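Local coordinates for protein transcriptional regulator, HTH_3 family (Vibrio cholerae, PDB 1Y9Q) that probably regulates transcription by binding DNA through a helix-turn-helix domain, and holds a zinc ion with bound D-methionine in its cupin domain, at residues A13-N18 / F70-P75; T110-H115 / T168-F173; L124-Y129 / N175-P180. All blocks are in the same frame, centred on the assembly; numbering follows the deposited sequence.

Contact 1. Residues A13-N18 / F70-P75; sequences ANQLKN and FFANDP
Q15 on helix 5-22 and F70 are where the two backbones come nearest, 5.8 Å from CA to CA, and just past F70 the chain makes a type I beta turn from F71 to D74. Q15 carries most of the contact. Its CG stands opposite the backbone N (chi1 -174°) and the chain then bends at chi2 (56°), which brings CG to 3.4 Å from F70 O and lays the amide along segment 70-75. Q15 NE2 passes A72 CB at 3.7 Å, yet its hydrogen bond goes to the backbone O of A69, just before segment 70-75. On the other branch Q15 OE1 lies 3.5 Å from N73 ND2, a near approach and not a hydrogen bond; N73 ND2 is hydrogen-bonded to Q11 OE1, one helical turn earlier. The side chains of Q15 and N73 run past each other in opposite directions, their amide planes 34° apart. Both glutamines of the helix are therefore used to hold this loop, one gripping its backbone and the other a side chain.

Next to this polar patch the contact is apolar. The side chain of F70 sets out away from the helix, but its ring turns back, and L16 CD1 meets it at the edge, 4.3 Å from F70 CE2. L16 and F70 both rest on I59 of helix 53-63, and the ring also touches I12. This is the packing of an all-helical helix-turn-helix domain of the HTH_3 (XRE) family, in which the first helix closes over the chain leaving helix 53-63.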
ATOM      1  N   ALA A  13       2.390  16.662 -17.554  1.00 13.90           N
ATOM      2  CA  ALA A  13       2.020  16.086 -18.842  1.00 13.01           C
ATOM      3  C   ALA A  13       3.168  16.181 -19.843  1.00 13.31           C
ATOM      4  O   ALA A  13       3.585  15.174 -20.435  1.00 11.61           O
ATOM      5  CB  ALA A  13       0.780  16.802 -19.397  1.00 13.96           C
ATOM      6  N   ASN A  14       3.681  17.394 -20.028  1.00 12.98           N
ATOM      7  CA  ASN A  14       4.764  17.605 -20.978  1.00 13.62           C
ATOM      8  C   ASN A  14       6.072  16.889 -20.632  1.00 13.62           C
ATOM      9  O   ASN A  14       6.696  16.288 -21.507  1.00 14.33           O
ATOM     10  CB  ASN A  14       5.029  19.104 -21.165  1.00 14.94           C
ATOM     11  CG  ASN A  14       3.825  19.846 -21.746  1.00 18.18           C
ATOM     12  OD1 ASN A  14       3.028  19.272 -22.492  1.00 19.03           O
ATOM     13  ND2 ASN A  14       3.701  21.130 -21.417  1.00 19.09           N
ATOM     14  N   GLN A  15       6.497  16.942 -19.375  1.00 13.27           N
ATOM     15  CA  GLN A  15       7.756  16.283 -19.011  1.00 12.66           C
ATOM     16  C   GLN A  15       7.636  14.760 -19.019  1.00 12.84           C
ATOM     17  O   GLN A  15       8.581  14.070 -19.401  1.00 11.63           O
ATOM     18  CB  GLN A  15       8.255  16.768 -17.649  1.00 13.23           C
ATOM     19  CG  GLN A  15       9.650  16.227 -17.247  1.00 13.30           C
ATOM     20  CD  GLN A  15      10.751  16.536 -18.263  1.00 14.02           C
ATOM     21  OE1 GLN A  15      10.541  17.269 -19.234  1.00 13.98           O
ATOM     22  NE2 GLN A  15      11.934  15.975 -18.036  1.00 13.07           N
ATOM     23  N   LEU A  16       6.479  14.234 -18.626  1.00 11.63           N
ATOM     24  CA  LEU A  16       6.287  12.785 -18.638  1.00 12.38           C
ATOM     25  C   LEU A  16       6.454  12.277 -20.059  1.00 13.05           C
ATOM     26  O   LEU A  16       7.107  11.264 -20.298  1.00 12.50           O
ATOM     27  CB  LEU A  16       4.893  12.404 -18.138  1.00 13.59           C
ATOM     28  CG  LEU A  16       4.491  10.940 -18.388  1.00 14.28           C
ATOM     29  CD1 LEU A  16       5.556   9.996 -17.827  1.00 15.08           C
ATOM     30  CD2 LEU A  16       3.128  10.658 -17.754  1.00 14.95           C
ATOM     31  N   LYS A  17       5.856  12.992 -21.000  1.00 12.66           N
ATOM     32  CA  LYS A  17       5.947  12.619 -22.405  1.00 14.86           C
ATOM     33  C   LYS A  17       7.407  12.670 -22.852  1.00 11.99           C
ATOM     34  O   LYS A  17       7.888  11.765 -23.527  1.00 13.40           O
ATOM     35  CB  LYS A  17       5.099  13.572 -23.254  1.00 16.44           C
ATOM     36  CG  LYS A  17       4.904  13.118 -24.691  1.00 21.75           C
ATOM     37  CD  LYS A  17       4.040  14.110 -25.459  1.00 27.63           C
ATOM     38  CE  LYS A  17       3.827  13.668 -26.899  1.00 32.42           C
ATOM     39  NZ  LYS A  17       2.923  14.607 -27.626  1.00 35.32           N
ATOM     40  N   ASN A  18       8.115  13.727 -22.464  1.00 13.63           N
ATOM     41  CA  ASN A  18       9.519  13.864 -22.839  1.00 12.72           C
ATOM     42  C   ASN A  18      10.317  12.686 -22.282  1.00 13.23           C
ATOM     43  O   ASN A  18      11.054  12.025 -23.012  1.00 14.17           O
ATOM     44  CB  ASN A  18      10.098  15.170 -22.299  1.00 11.88           C
ATOM     45  CG  ASN A  18      11.432  15.513 -22.925  1.00 13.93           C
ATOM     46  OD1 ASN A  18      12.361  14.694 -22.931  1.00 12.48           O
ATOM     47  ND2 ASN A  18      11.541  16.730 -23.453  1.00 13.11           N
ATOM     48  N   PHE A  70      10.756  14.875 -13.064  1.00 13.94           N
ATOM     49  CA  PHE A  70       9.481  15.406 -13.541  1.00 16.77           C
ATOM     50  C   PHE A  70       9.494  16.924 -13.711  1.00 16.66           C
ATOM     51  O   PHE A  70       8.557  17.497 -14.268  1.00 17.75           O
ATOM     52  CB  PHE A  70       8.349  15.011 -12.592  1.00 17.07           C
ATOM     53  CG  PHE A  70       7.822  13.629 -12.826  1.00 20.57           C
ATOM     54  CD1 PHE A  70       7.936  12.649 -11.842  1.00 21.88           C
ATOM     55  CD2 PHE A  70       7.214  13.299 -14.038  1.00 22.31           C
ATOM     56  CE1 PHE A  70       7.451  11.355 -12.062  1.00 24.39           C
ATOM     57  CE2 PHE A  70       6.729  12.012 -14.269  1.00 24.42           C
ATOM     58  CZ  PHE A  70       6.847  11.037 -13.278  1.00 24.07           C
ATOM     59  N   PHE A  71      10.560  17.567 -13.243  1.00 17.79           N
ATOM     60  CA  PHE A  71      10.685  19.020 -13.330  1.00 20.14           C
ATOM     61  C   PHE A  71      11.985  19.468 -14.008  1.00 21.28           C
ATOM     62  O   PHE A  71      12.320  20.650 -14.004  1.00 22.94           O
ATOM     63  CB  PHE A  71      10.598  19.601 -11.919  1.00 20.24           C
ATOM     64  CG  PHE A  71       9.371  19.167 -11.171  1.00 22.12           C
ATOM     65  CD1 PHE A  71       8.207  19.924 -11.214  1.00 23.27           C
ATOM     66  CD2 PHE A  71       9.364  17.968 -10.461  1.00 24.07           C
ATOM     67  CE1 PHE A  71       7.049  19.493 -10.564  1.00 24.02           C
ATOM     68  CE2 PHE A  71       8.217  17.526  -9.809  1.00 23.80           C
ATOM     69  CZ  PHE A  71       7.054  18.290  -9.861  1.00 24.89           C
ATOM     70  N   ALA A  72      12.696  18.520 -14.609  1.00 22.09           N
ATOM     71  CA  ALA A  72      13.972  18.792 -15.264  1.00 24.07           C
ATOM     72  C   ALA A  72      13.947  19.856 -16.361  1.00 25.50           C
ATOM     73  O   ALA A  72      14.981  20.439 -16.678  1.00 24.77           O
ATOM     74  CB  ALA A  72      14.541  17.496 -15.822  1.00 24.76           C
ATOM     75  N   ASN A  73      12.778  20.100 -16.943  1.00 26.05           N
ATOM     76  CA  ASN A  73      12.642  21.095 -18.008  1.00 27.22           C
ATOM     77  C   ASN A  73      12.647  22.510 -17.440  1.00 28.83           C
ATOM     78  O   ASN A  73      12.932  23.478 -18.149  1.00 29.48           O
ATOM     79  CB  ASN A  73      11.336  20.862 -18.761  1.00 26.91           C
ATOM     80  CG  ASN A  73      10.127  21.020 -17.871  1.00 26.20           C
ATOM     81  OD1 ASN A  73       9.490  22.073 -17.846  1.00 26.77           O
ATOM     82  ND2 ASN A  73       9.817  19.978 -17.113  1.00 24.96           N
ATOM     83  N   ASP A  74      12.315  22.617 -16.158  1.00 30.36           N
ATOM     84  CA  ASP A  74      12.267  23.899 -15.468  1.00 31.77           C
ATOM     85  C   ASP A  74      12.623  23.637 -14.005  1.00 32.83           C
ATOM     86  O   ASP A  74      11.775  23.738 -13.113  1.00 31.84           O
ATOM     87  CB  ASP A  74      10.863  24.493 -15.575  1.00 33.45           C
ATOM     88  CG  ASP A  74      10.810  25.954 -15.169  1.00 34.80           C
ATOM     89  OD1 ASP A  74      11.799  26.458 -14.592  1.00 34.65           O
ATOM     90  OD2 ASP A  74       9.769  26.592 -15.423  1.00 35.65           O
ATOM     91  N   PRO A  75      13.894  23.289 -13.747  1.00 34.51           N
ATOM     92  CA  PRO A  75      14.432  22.991 -12.415  1.00 35.81           C
ATOM     93  C   PRO A  75      13.922  23.918 -11.317  1.00 36.23           C
ATOM     94  O   PRO A  75      13.612  23.469 -10.213  1.00 36.30           O
ATOM     95  CB  PRO A  75      15.938  23.108 -12.624  1.00 36.39           C
ATOM     96  CG  PRO A  75      16.104  22.601 -14.025  1.00 36.68           C
ATOM     97  CD  PRO A  75      14.970  23.283 -14.757  1.00 35.03           C
TER

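Contact 2. Residues T110-H115 / T168-F173; sequences TLLDHH and TEKAVF
H114 has its CG between the backbone N and the carbonyl carbon (chi1 63°), E169 folds over at chi2 (-47°), and together these torsions bring imidazole and carboxylate alongside each other. The glutamate comes to the edge of the ring, with E169 OE1 3.2 Å from H114 CD2 and the two planes 85° apart. The same oxygen, E169 OE1, is 3.8 Å from D113 OD1. The two carboxylates would probably repel each other and might favour a protonated H114, though its near-parallel partner ring in the second subunit would work against charging both.

Behind these tips the backbones pair as antiparallel strands. L111 N donates to A171 O at 2.7 Å, almost in line with the carbonyl, and A171 N returns a bond to L111 O at 3.1 Å. Past this pair segment 110-115 turns sharply at D113 and H114, and H114 N donates to E169 O at 3.0 Å, tying the turn to segment 168-173.

T110 and V172 form the adjoining non-hydrogen-bonded pair and lie side by side, T110 OG1 3.7 Å from V172 CG2. K170 stretches out on this same side, its CG 3.9 Å from L112 CD2 and its CE nearing T110 CG2. The other face carries L111, A171 and F173, where L111 CD1 meets the edge of the aromatic ring 3.7 Å from F173 CE2.

That partner ring is H114 of the second subunit, which places this end of the sheet at the dimer contact. Strand 104-111 continues outward to strand 90-99 through T110 and K91, strand 171-178 pairs on its other side with strand 127-134, and M137 of the second sheet packs against A171 and F173.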
ATOM      1  N   THR A 110       5.883  17.894   5.208  1.00 18.91           N
ATOM      2  CA  THR A 110       4.966  18.287   6.274  1.00 20.48           C
ATOM      3  C   THR A 110       3.632  17.579   6.081  1.00 20.63           C
ATOM      4  O   THR A 110       2.958  17.759   5.064  1.00 21.47           O
ATOM      5  CB  THR A 110       4.715  19.806   6.284  1.00 20.66           C
ATOM      6  OG1 THR A 110       5.952  20.495   6.493  1.00 19.78           O
ATOM      7  CG2 THR A 110       3.738  20.176   7.400  1.00 22.14           C
ATOM      8  N   LEU A 111       3.265  16.758   7.057  1.00 20.98           N
ATOM      9  CA  LEU A 111       2.014  16.023   7.020  1.00 21.74           C
ATOM     10  C   LEU A 111       1.014  16.750   7.913  1.00 23.33           C
ATOM     11  O   LEU A 111       1.350  17.155   9.028  1.00 21.94           O
ATOM     12  CB  LEU A 111       2.226  14.596   7.529  1.00 22.03           C
ATOM     13  CG  LEU A 111       3.082  13.679   6.658  1.00 22.21           C
ATOM     14  CD1 LEU A 111       3.295  12.350   7.359  1.00 25.51           C
ATOM     15  CD2 LEU A 111       2.393  13.474   5.323  1.00 24.35           C
ATOM     16  N   LEU A 112      -0.211  16.909   7.424  1.00 23.16           N
ATOM     17  CA  LEU A 112      -1.247  17.606   8.184  1.00 24.58           C
ATOM     18  C   LEU A 112      -2.496  16.759   8.381  1.00 24.37           C
ATOM     19  O   LEU A 112      -2.700  15.752   7.697  1.00 20.99           O
ATOM     20  CB  LEU A 112      -1.634  18.902   7.474  1.00 25.36           C
ATOM     21  CG  LEU A 112      -0.525  19.918   7.213  1.00 25.88           C
ATOM     22  CD1 LEU A 112      -1.076  21.057   6.365  1.00 28.00           C
ATOM     23  CD2 LEU A 112       0.029  20.435   8.523  1.00 25.34           C
ATOM     24  N   ASP A 113      -3.324  17.176   9.335  1.00 24.71           N
ATOM     25  CA  ASP A 113      -4.571  16.491   9.640  1.00 27.72           C
ATOM     26  C   ASP A 113      -4.355  14.981   9.715  1.00 28.33           C
ATOM     27  O   ASP A 113      -5.100  14.208   9.112  1.00 27.37           O
ATOM     28  CB  ASP A 113      -5.608  16.827   8.565  1.00 30.18           C
ATOM     29  CG  ASP A 113      -7.028  16.568   9.024  1.00 33.36           C
ATOM     30  OD1 ASP A 113      -7.430  17.143  10.058  1.00 36.81           O
ATOM     31  OD2 ASP A 113      -7.744  15.796   8.350  1.00 33.78           O
ATOM     32  N   HIS A 114      -3.336  14.579  10.470  1.00 28.87           N
ATOM     33  CA  HIS A 114      -2.965  13.176  10.645  1.00 31.00           C
ATOM     34  C   HIS A 114      -3.071  12.360   9.359  1.00 30.69           C
ATOM     35  O   HIS A 114      -3.472  11.197   9.368  1.00 30.72           O
ATOM     36  CB  HIS A 114      -3.783  12.527  11.782  1.00 33.14           C
ATOM     37  CG  HIS A 114      -5.263  12.478  11.543  1.00 35.09           C
ATOM     38  ND1 HIS A 114      -5.850  11.593  10.665  1.00 37.19           N
ATOM     39  CD2 HIS A 114      -6.278  13.174  12.111  1.00 35.08           C
ATOM     40  CE1 HIS A 114      -7.164  11.742  10.703  1.00 36.28           C
ATOM     41  NE2 HIS A 114      -7.449  12.695  11.572  1.00 34.57           N
ATOM     42  N   HIS A 115      -2.685  12.983   8.251  1.00 31.17           N
ATOM     43  CA  HIS A 115      -2.721  12.334   6.947  1.00 31.98           C
ATOM     44  C   HIS A 115      -1.852  11.076   6.917  1.00 32.14           C
ATOM     45  O   HIS A 115      -0.808  11.011   7.571  1.00 29.74           O
ATOM     46  CB  HIS A 115      -2.233  13.300   5.866  1.00 32.98           C
ATOM     47  CG  HIS A 115      -2.138  12.684   4.503  1.00 36.63           C
ATOM     48  ND1 HIS A 115      -3.247  12.343   3.761  1.00 37.89           N
ATOM     49  CD2 HIS A 115      -1.062  12.318   3.765  1.00 38.01           C
ATOM     50  CE1 HIS A 115      -2.859  11.792   2.621  1.00 38.33           C
ATOM     51  NE2 HIS A 115      -1.540  11.764   2.600  1.00 37.67           N
ATOM     52  N   THR A 168       0.394  12.760  15.361  1.00 20.63           N
ATOM     53  CA  THR A 168      -0.081  14.008  15.936  1.00 20.84           C
ATOM     54  C   THR A 168      -0.710  14.658  14.710  1.00 23.00           C
ATOM     55  O   THR A 168      -0.407  14.251  13.586  1.00 23.13           O
ATOM     56  CB  THR A 168       1.079  14.880  16.462  1.00 20.89           C
ATOM     57  OG1 THR A 168       2.147  14.894  15.505  1.00 20.39           O
ATOM     58  CG2 THR A 168       1.592  14.334  17.785  1.00 19.23           C
ATOM     59  N   GLU A 169      -1.581  15.644  14.895  1.00 22.98           N
ATOM     60  CA  GLU A 169      -2.219  16.275  13.743  1.00 24.38           C
ATOM     61  C   GLU A 169      -1.207  16.728  12.700  1.00 24.22           C
ATOM     62  O   GLU A 169      -1.461  16.646  11.497  1.00 24.66           O
ATOM     63  CB  GLU A 169      -3.071  17.469  14.175  1.00 26.04           C
ATOM     64  CG  GLU A 169      -4.317  17.086  14.949  1.00 31.08           C
ATOM     65  CD  GLU A 169      -5.083  15.954  14.294  1.00 33.37           C
ATOM     66  OE1 GLU A 169      -5.369  16.048  13.084  1.00 34.66           O
ATOM     67  OE2 GLU A 169      -5.403  14.967  14.993  1.00 36.98           O
ATOM     68  N   LYS A 170      -0.063  17.210  13.164  1.00 22.84           N
ATOM     69  CA  LYS A 170       0.980  17.670  12.264  1.00 22.65           C
ATOM     70  C   LYS A 170       2.305  16.994  12.579  1.00 21.53           C
ATOM     71  O   LYS A 170       2.605  16.692  13.733  1.00 20.00           O
ATOM     72  CB  LYS A 170       1.138  19.188  12.373  1.00 25.13           C
ATOM     73  CG  LYS A 170       2.310  19.752  11.579  1.00 27.67           C
ATOM     74  CD  LYS A 170       2.426  21.260  11.752  1.00 28.65           C
ATOM     75  CE  LYS A 170       3.605  21.813  10.970  1.00 30.15           C
ATOM     76  NZ  LYS A 170       3.721  23.296  11.067  1.00 32.03           N
ATOM     77  N   ALA A 171       3.086  16.742  11.536  1.00 21.78           N
ATOM     78  CA  ALA A 171       4.394  16.123  11.678  1.00 19.13           C
ATOM     79  C   ALA A 171       5.233  16.576  10.499  1.00 18.92           C
ATOM     80  O   ALA A 171       4.736  16.678   9.378  1.00 18.82           O
ATOM     81  CB  ALA A 171       4.274  14.614  11.685  1.00 21.19           C
ATOM     82  N   VAL A 172       6.497  16.872  10.768  1.00 18.07           N
ATOM     83  CA  VAL A 172       7.419  17.314   9.736  1.00 16.46           C
ATOM     84  C   VAL A 172       8.639  16.417   9.824  1.00 15.01           C
ATOM     85  O   VAL A 172       9.123  16.130  10.920  1.00 14.96           O
ATOM     86  CB  VAL A 172       7.857  18.774   9.961  1.00 17.82           C
ATOM     87  CG1 VAL A 172       8.805  19.209   8.848  1.00 18.72           C
ATOM     88  CG2 VAL A 172       6.634  19.685  10.006  1.00 18.19           C
ATOM     89  N   PHE A 173       9.131  15.958   8.677  1.00 14.12           N
ATOM     90  CA  PHE A 173      10.301  15.091   8.677  1.00 13.39           C
ATOM     91  C   PHE A 173      11.149  15.264   7.431  1.00 13.18           C
ATOM     92  O   PHE A 173      10.646  15.643   6.374  1.00 14.14           O
ATOM     93  CB  PHE A 173       9.877  13.621   8.816  1.00 14.66           C
ATOM     94  CG  PHE A 173       9.057  13.093   7.658  1.00 16.31           C
ATOM     95  CD1 PHE A 173       9.652  12.331   6.657  1.00 16.45           C
ATOM     96  CD2 PHE A 173       7.685  13.324   7.593  1.00 16.27           C
ATOM     97  CE1 PHE A 173       8.894  11.802   5.611  1.00 15.76           C
ATOM     98  CE2 PHE A 173       6.919  12.802   6.553  1.00 17.39           C
ATOM     99  CZ  PHE A 173       7.526  12.037   5.559  1.00 17.21           C
TER

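Contact 3. Residues L124-Y129 / N175-P180; sequences LGVIEY and NIVAYP. With ZN (zinc ion), chain B; MED (D-methionine), chain C.
E128, set opposite V177 on neighbouring strands, reaches out of the sheet to a zinc ion also chelated by a D-methionine. The E128 OE2 to zinc bond is 2.0 Å, while the ligand grips the metal through its amino N at 2.2 Å and its carboxylate O. The E128 chain runs straight out from CG (chi2 -173°), carrying OE2 to the metal; OE1 stays 3.3 Å from the zinc, and the carboxylate binds through one oxygen. N175 lies across from it at an oblique angle, beside both the carboxylate and the D-methionine.

Four backbone bonds fix the strands beneath the site, reciprocal pairs joining I127 with A178 and Y129 with I176; the short segments run antiparallel at 161°. A178 O accepts I127 N at 2.9 Å and also a bond from a water, which bridges to G125 O, just ahead of strand 127-134. There P180 points in towards G125, its CG 3.5 Å from G125 C.

On the zinc side V126 CG1 sits 3.6 Å from V177 CG1, and V126 CG2 lies 3.8 Å from Y179 CD1; the hydroxyl of Y179 bonds E105. On the reverse face Y129 and I176 cross obliquely, CB to CB 3.8 Å.

H122, H162 and Y164 complete the zinc site, giving six donor atoms with E128 and the two from the amino acid. To give the metal a lone pair, the amine of the D-methionine is probably uncharged while bound. The alpha-amino and carboxylate groups are thus held directly by the metal, in a cupin pocket consistent with sensing a small molecule.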
ATOM      1  N   LEU A 124      14.056  -0.791  -7.638  1.00 16.86           N
ATOM      2  CA  LEU A 124      14.918  -1.741  -6.941  1.00 17.73           C
ATOM      3  C   LEU A 124      16.151  -1.080  -6.340  1.00 15.95           C
ATOM      4  O   LEU A 124      16.850  -0.327  -7.006  1.00 16.43           O
ATOM      5  CB  LEU A 124      15.360  -2.850  -7.905  1.00 20.69           C
ATOM      6  CG  LEU A 124      16.270  -3.946  -7.346  1.00 25.42           C
ATOM      7  CD1 LEU A 124      15.517  -4.776  -6.310  1.00 25.22           C
ATOM      8  CD2 LEU A 124      16.744  -4.832  -8.486  1.00 27.74           C
ATOM      9  N   GLY A 125      16.408  -1.360  -5.069  1.00 15.46           N
ATOM     10  CA  GLY A 125      17.578  -0.804  -4.418  1.00 15.29           C
ATOM     11  C   GLY A 125      17.456   0.615  -3.894  1.00 13.91           C
ATOM     12  O   GLY A 125      18.391   1.110  -3.270  1.00 15.67           O
ATOM     13  N   VAL A 126      16.332   1.282  -4.135  1.00 13.96           N
ATOM     14  CA  VAL A 126      16.189   2.646  -3.627  1.00 13.00           C
ATOM     15  C   VAL A 126      16.031   2.583  -2.112  1.00 11.95           C
ATOM     16  O   VAL A 126      15.221   1.814  -1.600  1.00 13.05           O
ATOM     17  CB  VAL A 126      14.974   3.364  -4.244  1.00 13.22           C
ATOM     18  CG1 VAL A 126      14.810   4.739  -3.613  1.00 12.60           C
ATOM     19  CG2 VAL A 126      15.175   3.503  -5.741  1.00 13.01           C
ATOM     20  N   ILE A 127      16.810   3.397  -1.408  1.00 10.73           N
ATOM     21  CA  ILE A 127      16.797   3.421   0.053  1.00  9.87           C
ATOM     22  C   ILE A 127      16.328   4.775   0.597  1.00  9.98           C
ATOM     23  O   ILE A 127      16.648   5.823   0.038  1.00 11.46           O
ATOM     24  CB  ILE A 127      18.224   3.104   0.580  1.00 11.02           C
ATOM     25  CG1 ILE A 127      18.571   1.645   0.258  1.00 12.62           C
ATOM     26  CG2 ILE A 127      18.334   3.407   2.077  1.00 10.33           C
ATOM     27  CD1 ILE A 127      20.044   1.305   0.438  1.00 13.25           C
ATOM     28  N   GLU A 128      15.555   4.756   1.680  1.00 10.95           N
ATOM     29  CA  GLU A 128      15.084   6.007   2.271  1.00  9.87           C
ATOM     30  C   GLU A 128      15.541   6.185   3.701  1.00  8.93           C
ATOM     31  O   GLU A 128      15.658   5.213   4.452  1.00  9.61           O
ATOM     32  CB  GLU A 128      13.554   6.088   2.240  1.00  9.36           C
ATOM     33  CG  GLU A 128      12.981   6.421   0.885  1.00  8.85           C
ATOM     34  CD  GLU A 128      11.485   6.664   0.935  1.00 10.91           C
ATOM     35  OE1 GLU A 128      11.033   7.409   1.826  1.00 11.69           O
ATOM     36  OE2 GLU A 128      10.768   6.115   0.080  1.00 10.74           O
ATOM     37  N   TYR A 129      15.804   7.444   4.054  1.00  9.48           N
ATOM     38  CA  TYR A 129      16.198   7.845   5.398  1.00 10.28           C
ATOM     39  C   TYR A 129      15.102   8.789   5.884  1.00 11.42           C
ATOM     40  O   TYR A 129      14.591   9.601   5.109  1.00 11.66           O
ATOM     41  CB  TYR A 129      17.514   8.621   5.388  1.00 10.27           C
ATOM     42  CG  TYR A 129      18.736   7.793   5.104  1.00 11.22           C
ATOM     43  CD1 TYR A 129      19.597   7.418   6.135  1.00 10.09           C
ATOM     44  CD2 TYR A 129      19.048   7.397   3.804  1.00 11.89           C
ATOM     45  CE1 TYR A 129      20.741   6.671   5.884  1.00  9.80           C
ATOM     46  CE2 TYR A 129      20.195   6.642   3.540  1.00 10.80           C
ATOM     47  CZ  TYR A 129      21.035   6.287   4.585  1.00 10.63           C
ATOM     48  OH  TYR A 129      22.175   5.559   4.342  1.00 12.35           O
ATOM     49  N   ASN A 175      13.269  13.674   4.473  1.00 10.66           N
ATOM     50  CA  ASN A 175      13.278  12.407   3.765  1.00 10.25           C
ATOM     51  C   ASN A 175      14.398  12.415   2.733  1.00 10.04           C
ATOM     52  O   ASN A 175      14.393  13.230   1.817  1.00 11.89           O
ATOM     53  CB  ASN A 175      11.918  12.182   3.089  1.00 10.89           C
ATOM     54  CG  ASN A 175      11.828  10.845   2.358  1.00 11.98           C
ATOM     55  OD1 ASN A 175      12.376   9.831   2.798  1.00 15.97           O
ATOM     56  ND2 ASN A 175      11.106  10.836   1.246  1.00 13.69           N
ATOM     57  N   ILE A 176      15.372  11.527   2.907  1.00 11.48           N
ATOM     58  CA  ILE A 176      16.472  11.405   1.957  1.00 10.96           C
ATOM     59  C   ILE A 176      16.174  10.165   1.119  1.00 12.08           C
ATOM     60  O   ILE A 176      15.993   9.078   1.669  1.00 12.16           O
ATOM     61  CB  ILE A 176      17.826  11.187   2.671  1.00 11.71           C
ATOM     62  CG1 ILE A 176      18.209  12.433   3.466  1.00 10.67           C
ATOM     63  CG2 ILE A 176      18.903  10.833   1.655  1.00 12.93           C
ATOM     64  CD1 ILE A 176      19.403  12.209   4.374  1.00 12.40           C
ATOM     65  N   VAL A 177      16.106  10.321  -0.200  1.00 11.19           N
ATOM     66  CA  VAL A 177      15.850   9.178  -1.080  1.00 10.87           C
ATOM     67  C   VAL A 177      17.141   8.914  -1.854  1.00 11.80           C
ATOM     68  O   VAL A 177      17.576   9.743  -2.657  1.00 10.97           O
ATOM     69  CB  VAL A 177      14.700   9.473  -2.065  1.00  9.89           C
ATOM     70  CG1 VAL A 177      14.452   8.270  -2.958  1.00  8.51           C
ATOM     71  CG2 VAL A 177      13.436   9.823  -1.290  1.00 10.68           C
ATOM     72  N   ALA A 178      17.762   7.766  -1.592  1.00 11.77           N
ATOM     73  CA  ALA A 178      19.024   7.411  -2.231  1.00 11.36           C
ATOM     74  C   ALA A 178      18.838   6.339  -3.295  1.00 13.97           C
ATOM     75  O   ALA A 178      18.399   5.216  -3.008  1.00 12.85           O
ATOM     76  CB  ALA A 178      20.021   6.944  -1.178  1.00 10.15           C
ATOM     77  N   TYR A 179      19.182   6.693  -4.525  1.00 14.53           N
ATOM     78  CA  TYR A 179      19.048   5.784  -5.659  1.00 16.91           C
ATOM     79  C   TYR A 179      20.342   5.023  -5.935  1.00 18.42           C
ATOM     80  O   TYR A 179      21.430   5.559  -5.772  1.00 18.52           O
ATOM     81  CB  TYR A 179      18.661   6.577  -6.904  1.00 15.80           C
ATOM     82  CG  TYR A 179      17.353   7.319  -6.788  1.00 14.89           C
ATOM     83  CD1 TYR A 179      16.195   6.810  -7.361  1.00 14.36           C
ATOM     84  CD2 TYR A 179      17.278   8.552  -6.133  1.00 14.08           C
ATOM     85  CE1 TYR A 179      14.995   7.501  -7.299  1.00 15.08           C
ATOM     86  CE2 TYR A 179      16.070   9.261  -6.062  1.00 14.66           C
ATOM     87  CZ  TYR A 179      14.935   8.723  -6.654  1.00 15.24           C
ATOM     88  OH  TYR A 179      13.745   9.409  -6.631  1.00 17.31           O
ATOM     89  N   PRO A 180      20.233   3.760  -6.366  1.00 21.14           N
ATOM     90  CA  PRO A 180      21.417   2.945  -6.661  1.00 25.12           C
ATOM     91  C   PRO A 180      22.341   3.654  -7.648  1.00 28.00           C
ATOM     92  O   PRO A 180      21.875   4.255  -8.615  1.00 28.67           O
ATOM     93  CB  PRO A 180      20.819   1.672  -7.257  1.00 24.79           C
ATOM     94  CG  PRO A 180      19.499   1.564  -6.579  1.00 26.03           C
ATOM     95  CD  PRO A 180      18.995   2.992  -6.593  1.00 22.84           C
TER
HETATM   96 ZN    ZN B 202       8.876   6.641  -0.507  1.00 16.80          ZN
HETATM   97  N   MED C 201       9.503   8.737  -0.897  1.00 18.96           N
HETATM   98  CA  MED C 201       8.299   9.574  -1.171  1.00 19.19           C
HETATM   99  C   MED C 201       7.030   8.711  -1.209  1.00 18.93           C
HETATM  100  O   MED C 201       7.048   7.485  -1.030  1.00 18.39           O
HETATM  101  CB  MED C 201       8.200  10.681  -0.096  1.00 20.75           C
HETATM  102  CG  MED C 201       7.074  11.693  -0.150  1.00 24.00           C
HETATM  103  SD  MED C 201       7.392  12.700  -1.631  1.00 25.05           S
HETATM  104  CE  MED C 201       8.891  13.492  -1.248  1.00 26.46           C
HETATM  105  OXT MED C 201       5.945   9.245  -1.432  1.00 18.12           O
HETATM  106  O   HOH W   1      20.446   3.247  -2.835  1.00 26.59           O

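In the fold
Contact 1 belongs to the helical domain, contacts 2 and 3 to the cupin. Contacts 2 and 3 share strand 171-178, which meets strand 104-111 on one side and strand 127-134 on the other, their centres about 22 Å apart. Contact 3 supplies E128 to the zinc, whereas contact 2 comes closest through F173, whose side chain is about 6 Å from the D-methionine. Contact 1, about 29 Å from contact 2 between centres, lies across the chain from it; from contact 3 it is about 22 Å between centres and about 8 Å between nearest atoms. The F71 side chain is about 9 Å from the D-methionine, and helix 53-63, which F70 packs on, also touches V177 and Y179 through pocket residue W57.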